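Local atomic coordinates of 2-dehydropantoate 2-reductase (Enterococcus faecium, PDB entry 3WFI), a protein that acts as a D-mandelate dehydrogenase of the ketopantoate reductase family, an oxidoreductase that binds NAD through its Rossmann-fold domain and residues of the C-terminal part. Residues Phe77-Ala80 / Met81-Glu84; Ile59-Gln62 / Ser63-Glu66; Leu83-Met86 / Leu87-Ile90. All blocks are in the same frame, centred on the assembly; numbering follows the deposited sequence.

Contact 1 (Phe77-Ala80 / Met81-Glu84); sequences FTKA and MQLE
The methyl CG2 of T78 presses on the first turn of the following helix, 3.4 Å from CB of Q82 and equally near that residue's carbonyl carbon. The two side chains slant across each other, and the rotamer decides which branch touches: with chi1 at -65°, CG2 is opposite the backbone N and faces the helix, while OG1 lies beside that N and hydrogen-bonds to the backbone oxygen of A6. K79 and Q82 behave differently. They run side by side in the same direction, with CB of K79 3.9 Å from OE1 of Q82, a loose contact, and the lysine amine then leads away from the helix. This is the strand-to-helix passage of a Rossmann fold, where the chain leaving strand 71-76 turns into helix 80-90. Both K79 and Q82 belong to the NAD(+) site seen in a crystal structure of this protein, although no coenzyme is bound to this chain. Two backbone bonds of the i to i+3 kind form the turn: the N of Q82 reaches O of K79 at 2.9 Å and the N of L83 reaches O of A80 at 3.2 Å. One water is wedged into the next rung, donating to O of A80 at 2.7 Å and accepting from the N of E84 at 3.0 Å, so it bridges a pair that an ordinary helix turn would join directly. The side chain of M81 meets Y276 and E273, the latter another residue of the NAD(+) site.

Contact 2 (Ile59-Gln62 / Ser63-Glu66); sequences IVLQ and SEVE
L61 and E64 meet at the two ends of a type I beta turn, whose middle residues are Q62 and S63. The tight part is the backbone and the valines beside it. The N of E64 gives its hydrogen to O of L61 at 2.8 Å with an N-H...O angle of 152°. Beside the turn, CG1 of V65 sits 3.5 Å from O of Q62 and 4.0 Å from CG2 of V60, the two valine side chains crossing at about a right angle. V60 also brings its CB to 3.6 Å from O of E64. It packs on L27 and I29 of strand 25-30 as well, which ties the outermost strand of the Rossmann sheet to its neighbour. The side chain of Q62 reaches away from the turn: its amide NE2 is hydrogen-bonded to OD2 of D89 on helix 80-90. V60 and V65 are buried, whereas E64 is exposed and L61 partly so, which makes theirs the solvent side. Here the extended E64 chain slants across L61, with OE1 3.7 Å from CB of L61, a van der Waals contact. A water links the two residues, accepting from the N of L61 at 2.9 Å and donating to OE1 of E64 at 2.8 Å. V60 and Q62 bond through their backbones to strand 25-30, whereas the intervening L61 directs its N-H to this water. The chemistry therefore implies that E64 reaches the N-H of L61 through one solvent molecule, an arrangement consistent with an ionised carboxylate.

Contact 3 (Leu83-Met86 / Leu87-Ile90); sequences LEKM and LQDI
K85 and D89 lie one turn apart on helix 80-90 of the Rossmann domain, and their side chains slant across each other. The lysine chain is bent at chi2 (53°), which brings its outer carbons alongside the carboxylate oxygens: CE comes to 3.5 Å from OD2 of D89. The amine itself is less close, with NZ 3.7 Å from OD1 of D89, so the salt bridge is a long one. OD2 has its stronger partner in NE2 of Q62, which steadies the carboxylate from outside the helix. On the buried face, CD1 of L83 meets CD1 of L87 at 3.9 Å, and these leucines pack on H109 and I112 of helix 109-113, respectively. M86 and I90 form the other buried pair: SD of M86 lies 3.7 Å from CG2 of I90, and both side chains rest on A6 of strand 2-6. Towards solvent, NE2 of Q88 approaches CG of E84 at 3.7 Å, while the amide and carboxylate planes are inclined to each other; OE1 of E84 is instead engaged in a salt bridge with K115. All these pairs are spaced by the regular i to i+4 backbone ladder. Its N-H...O angle is 171° from the N of L87 to O of L83, but only 138° from the N of I90 to O of M86, a bond of 2.9 Å. The same N of I90 makes a weak second bond to O of L87, 3.2 Å away.

Contacts 1 and 3 are successive parts of helix 80-90, sharing L83 and E84 with centres 8 Å apart, whereas contact 2 lies on the beta turn after strand 59-61, its centre 16 Å from that of contact 1 and 11 Å from that of contact 3. Contact 2 joins the helix through Q62, whose NE2 is 2.8 Å from OD2 of D89. The methyl CE of M86 is common ground: it lies 3.4 Å from OE1 of Q62 and 3.6 Å from OG1 of T78. Contact 1 holds coenzyme-site residues K79 and Q82 itself. The others lie nearby, with the side chains of L61 and M86 each about 6 Å from that of D30, another residue of the NAD(+) site.

Contact 1 (Phe77-Ala80 / Met81-Glu84)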
loop_
_atom_site.group_PDB
_atom_site.type_symbol
_atom_site.label_atom_id
_atom_site.label_comp_id
_atom_site.label_asym_id
_atom_site.label_seq_id
_atom_site.Cartn_x
_atom_site.Cartn_y
_atom_site.Cartn_z
ATOM N N PHE B 77 -11.535 23.821 19.041
ATOM C CA PHE B 77 -10.557 24.332 18.074
ATOM C C PHE B 77 -9.216 23.632 18.319
ATOM O O PHE B 77 -8.196 24.293 18.512
ATOM C CB PHE B 77 -10.338 25.841 18.250
ATOM C CG PHE B 77 -11.550 26.670 17.961
ATOM C CD1 PHE B 77 -11.857 27.022 16.660
ATOM C CD2 PHE B 77 -12.399 27.072 18.983
ATOM C CE1 PHE B 77 -12.988 27.767 16.377
ATOM C CE2 PHE B 77 -13.534 27.826 18.704
ATOM C CZ PHE B 77 -13.821 28.173 17.400
ATOM N N THR B 78 -9.228 22.309 18.367
ATOM C CA THR B 78 -8.028 21.526 18.651
ATOM C C THR B 78 -7.753 20.600 17.471
ATOM O O THR B 78 -8.663 19.926 16.999
ATOM C CB THR B 78 -8.219 20.656 19.913
ATOM O OG1 THR B 78 -8.371 21.489 21.064
ATOM C CG2 THR B 78 -7.028 19.758 20.141
ATOM N N LYS B 79 -6.502 20.529 17.029
ATOM C CA LYS B 79 -6.131 19.589 15.963
ATOM C C LYS B 79 -6.470 18.145 16.330
ATOM O O LYS B 79 -6.489 17.773 17.506
ATOM C CB LYS B 79 -4.638 19.703 15.630
ATOM C CG LYS B 79 -4.277 21.017 14.965
ATOM C CD LYS B 79 -2.763 21.254 14.938
ATOM C CE LYS B 79 -2.324 21.835 13.609
ATOM N NZ LYS B 79 -0.845 21.881 13.439
ATOM N N ALA B 80 -6.736 17.337 15.304
ATOM C CA ALA B 80 -7.110 15.928 15.476
ATOM C C ALA B 80 -6.192 15.204 16.462
ATOM O O ALA B 80 -6.666 14.533 17.378
ATOM C CB ALA B 80 -7.097 15.209 14.131
ATOM N N MET B 81 -4.885 15.380 16.291
ATOM C CA MET B 81 -3.895 14.640 17.083
ATOM C C MET B 81 -3.877 15.052 18.563
ATOM O O MET B 81 -3.344 14.323 19.403
ATOM C CB MET B 81 -2.487 14.755 16.456
ATOM C CG MET B 81 -2.332 13.991 15.134
ATOM S SD MET B 81 -0.745 14.097 14.264
ATOM C CE MET B 81 0.317 13.188 15.379
ATOM N N GLN B 82 -4.485 16.194 18.883
ATOM C CA GLN B 82 -4.562 16.666 20.264
ATOM C C GLN B 82 -5.981 16.582 20.871
ATOM O O GLN B 82 -6.155 16.866 22.046
ATOM C CB GLN B 82 -4.038 18.096 20.322
ATOM C CG GLN B 82 -2.579 18.244 19.903
ATOM C CD GLN B 82 -2.186 19.683 19.625
ATOM O OE1 GLN B 82 -2.947 20.444 19.015
ATOM N NE2 GLN B 82 -0.992 20.071 20.075
ATOM N N LEU B 83 -6.970 16.149 20.088
ATOM C CA LEU B 83 -8.386 16.218 20.490
ATOM C C LEU B 83 -8.739 15.308 21.662
ATOM O O LEU B 83 -9.425 15.725 22.589
ATOM C CB LEU B 83 -9.316 15.883 19.307
ATOM C CG LEU B 83 -10.824 15.817 19.626
ATOM C CD1 LEU B 83 -11.353 17.161 20.113
ATOM C CD2 LEU B 83 -11.621 15.337 18.419
ATOM N N GLU B 84 -8.303 14.051 21.612
ATOM C CA GLU B 84 -8.691 13.111 22.652
ATOM C C GLU B 84 -8.082 13.516 23.983
ATOM O O GLU B 84 -8.744 13.451 25.013
ATOM C CB GLU B 84 -8.324 11.674 22.278
ATOM C CG GLU B 84 -8.721 10.673 23.351
ATOM C CD GLU B 84 -8.980 9.299 22.790
ATOM O OE1 GLU B 84 -9.897 8.613 23.291
ATOM O OE2 GLU B 84 -8.275 8.920 21.832
HETATM O O HOH W 1 -6.604 12.829 19.471
#

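Contact 2 (Ile59-Gln62 / Ser63-Glu66)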
loop_
_atom_site.group_PDB
_atom_site.type_symbol
_atom_site.label_atom_id
_atom_site.label_comp_id
_atom_site.label_asym_id
_atom_site.label_seq_id
_atom_site.Cartn_x
_atom_site.Cartn_y
_atom_site.Cartn_z
ATOM N N ILE B 59 -9.332 32.021 31.809
ATOM C CA ILE B 59 -8.539 31.078 31.027
ATOM C C ILE B 59 -7.824 30.129 31.956
ATOM O O ILE B 59 -7.324 30.532 33.022
ATOM C CB ILE B 59 -7.528 31.792 30.093
ATOM C CG1 ILE B 59 -6.787 30.776 29.221
ATOM C CG2 ILE B 59 -6.533 32.617 30.898
ATOM C CD1 ILE B 59 -6.153 31.370 27.976
ATOM N N VAL B 60 -7.776 28.864 31.548
ATOM C CA VAL B 60 -7.044 27.851 32.288
ATOM C C VAL B 60 -6.176 27.023 31.343
ATOM O O VAL B 60 -6.549 26.776 30.186
ATOM C CB VAL B 60 -7.992 26.920 33.065
ATOM C CG1 VAL B 60 -8.516 27.629 34.303
ATOM C CG2 VAL B 60 -9.153 26.464 32.199
ATOM N N LEU B 61 -5.008 26.628 31.839
ATOM C CA LEU B 61 -4.229 25.560 31.214
ATOM C C LEU B 61 -5.115 24.330 31.120
ATOM O O LEU B 61 -5.843 24.016 32.051
ATOM C CB LEU B 61 -2.979 25.191 32.046
ATOM C CG LEU B 61 -1.575 25.413 31.463
ATOM C CD1 LEU B 61 -0.548 24.823 32.419
ATOM C CD2 LEU B 61 -1.435 24.806 30.073
ATOM N N GLN B 62 -5.022 23.612 30.014
ATOM C CA GLN B 62 -5.945 22.503 29.772
ATOM C C GLN B 62 -5.938 21.390 30.824
ATOM O O GLN B 62 -6.965 20.772 31.091
ATOM C CB GLN B 62 -5.774 21.962 28.352
ATOM C CG GLN B 62 -4.817 20.813 28.178
ATOM C CD GLN B 62 -4.720 20.380 26.726
ATOM O OE1 GLN B 62 -4.529 21.202 25.841
ATOM N NE2 GLN B 62 -4.870 19.082 26.475
ATOM N N SER B 63 -4.790 21.203 31.457
ATOM C CA SER B 63 -4.623 20.232 32.529
ATOM C C SER B 63 -5.024 20.748 33.914
ATOM O O SER B 63 -4.856 20.032 34.902
ATOM C CB SER B 63 -3.161 19.790 32.571
ATOM O OG SER B 63 -2.311 20.905 32.766
ATOM N N GLU B 64 -5.560 21.972 33.983
ATOM C CA GLU B 64 -5.850 22.630 35.250
ATOM C C GLU B 64 -7.269 23.221 35.283
ATOM O O GLU B 64 -7.445 24.387 35.624
ATOM C CB GLU B 64 -4.775 23.703 35.519
ATOM C CG GLU B 64 -3.362 23.122 35.617
ATOM C CD GLU B 64 -2.278 24.157 35.866
ATOM O OE1 GLU B 64 -2.543 25.372 35.714
ATOM O OE2 GLU B 64 -1.143 23.749 36.209
ATOM N N VAL B 65 -8.274 22.400 34.951
ATOM C CA VAL B 65 -9.674 22.851 34.901
ATOM C C VAL B 65 -10.553 22.505 36.121
ATOM O O VAL B 65 -11.763 22.726 36.079
ATOM C CB VAL B 65 -10.430 22.274 33.674
ATOM C CG1 VAL B 65 -9.685 22.522 32.368
ATOM C CG2 VAL B 65 -10.690 20.794 33.873
ATOM N N GLU B 66 -9.990 21.969 37.197
ATOM C CA GLU B 66 -10.829 21.363 38.241
ATOM C C GLU B 66 -11.566 22.383 39.101
ATOM O O GLU B 66 -12.516 22.015 39.769
ATOM C CB GLU B 66 -10.018 20.431 39.152
ATOM C CG GLU B 66 -9.438 19.211 38.446
ATOM C CD GLU B 66 -10.492 18.235 37.930
ATOM O OE1 GLU B 66 -11.680 18.290 38.365
ATOM O OE2 GLU B 66 -10.119 17.393 37.082
HETATM O O HOH W 2 -4.137 27.342 34.481
#

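Contact 3 (Leu83-Met86 / Leu87-Ile90)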
loop_
_atom_site.group_PDB
_atom_site.type_symbol
_atom_site.label_atom_id
_atom_site.label_comp_id
_atom_site.label_asym_id
_atom_site.label_seq_id
_atom_site.Cartn_x
_atom_site.Cartn_y
_atom_site.Cartn_z
ATOM N N LEU B 83 -6.970 16.149 20.088
ATOM C CA LEU B 83 -8.386 16.218 20.490
ATOM C C LEU B 83 -8.739 15.308 21.662
ATOM O O LEU B 83 -9.425 15.725 22.589
ATOM C CB LEU B 83 -9.316 15.883 19.307
ATOM C CG LEU B 83 -10.824 15.817 19.626
ATOM C CD1 LEU B 83 -11.353 17.161 20.113
ATOM C CD2 LEU B 83 -11.621 15.337 18.419
ATOM N N GLU B 84 -8.303 14.051 21.612
ATOM C CA GLU B 84 -8.691 13.111 22.652
ATOM C C GLU B 84 -8.082 13.516 23.983
ATOM O O GLU B 84 -8.744 13.451 25.013
ATOM C CB GLU B 84 -8.324 11.674 22.278
ATOM C CG GLU B 84 -8.721 10.673 23.351
ATOM C CD GLU B 84 -8.980 9.299 22.790
ATOM O OE1 GLU B 84 -9.897 8.613 23.291
ATOM O OE2 GLU B 84 -8.275 8.920 21.832
ATOM N N LYS B 85 -6.833 13.961 23.954
ATOM C CA LYS B 85 -6.168 14.474 25.146
ATOM C C LYS B 85 -6.867 15.726 25.729
ATOM O O LYS B 85 -7.059 15.815 26.943
ATOM C CB LYS B 85 -4.699 14.766 24.818
ATOM C CG LYS B 85 -3.893 15.355 25.957
ATOM C CD LYS B 85 -4.018 14.489 27.181
ATOM C CE LYS B 85 -3.059 14.904 28.272
ATOM N NZ LYS B 85 -2.983 13.829 29.295
ATOM N N MET B 86 -7.232 16.679 24.869
ATOM C CA MET B 86 -7.988 17.859 25.293
ATOM C C MET B 86 -9.273 17.427 26.011
ATOM O O MET B 86 -9.549 17.858 27.135
ATOM C CB MET B 86 -8.315 18.759 24.094
ATOM C CG MET B 86 -9.258 19.928 24.387
ATOM S SD MET B 86 -8.599 21.122 25.575
ATOM C CE MET B 86 -7.568 22.112 24.492
ATOM N N LEU B 87 -10.039 16.551 25.383
ATOM C CA LEU B 87 -11.286 16.063 25.982
ATOM C C LEU B 87 -11.049 15.377 27.314
ATOM O O LEU B 87 -11.779 15.636 28.270
ATOM C CB LEU B 87 -12.023 15.122 25.025
ATOM C CG LEU B 87 -12.610 15.850 23.807
ATOM C CD1 LEU B 87 -13.082 14.846 22.764
ATOM C CD2 LEU B 87 -13.739 16.771 24.221
ATOM N N GLN B 88 -10.027 14.519 27.378
ATOM C CA GLN B 88 -9.652 13.854 28.621
ATOM C C GLN B 88 -9.363 14.886 29.700
ATOM O O GLN B 88 -9.840 14.766 30.815
ATOM C CB GLN B 88 -8.411 12.950 28.429
ATOM C CG GLN B 88 -8.713 11.602 27.776
ATOM C CD GLN B 88 -7.455 10.831 27.355
ATOM O OE1 GLN B 88 -6.327 11.306 27.514
ATOM N NE2 GLN B 88 -7.655 9.644 26.790
ATOM N N ASP B 89 -8.578 15.898 29.349
ATOM C CA ASP B 89 -8.233 16.962 30.289
ATOM C C ASP B 89 -9.412 17.822 30.751
ATOM O O ASP B 89 -9.402 18.302 31.875
ATOM C CB ASP B 89 -7.171 17.883 29.688
ATOM C CG ASP B 89 -5.787 17.259 29.691
ATOM O OD1 ASP B 89 -5.573 16.284 30.434
ATOM O OD2 ASP B 89 -4.919 17.748 28.945
ATOM N N ILE B 90 -10.402 18.053 29.897
ATOM C CA ILE B 90 -11.489 18.977 30.244
ATOM C C ILE B 90 -12.789 18.288 30.648
ATOM O O ILE B 90 -13.801 18.972 30.852
ATOM C CB ILE B 90 -11.771 19.992 29.110
ATOM C CG1 ILE B 90 -12.453 19.327 27.906
ATOM C CG2 ILE B 90 -10.486 20.694 28.699
ATOM C CD1 ILE B 90 -12.839 20.294 26.804
#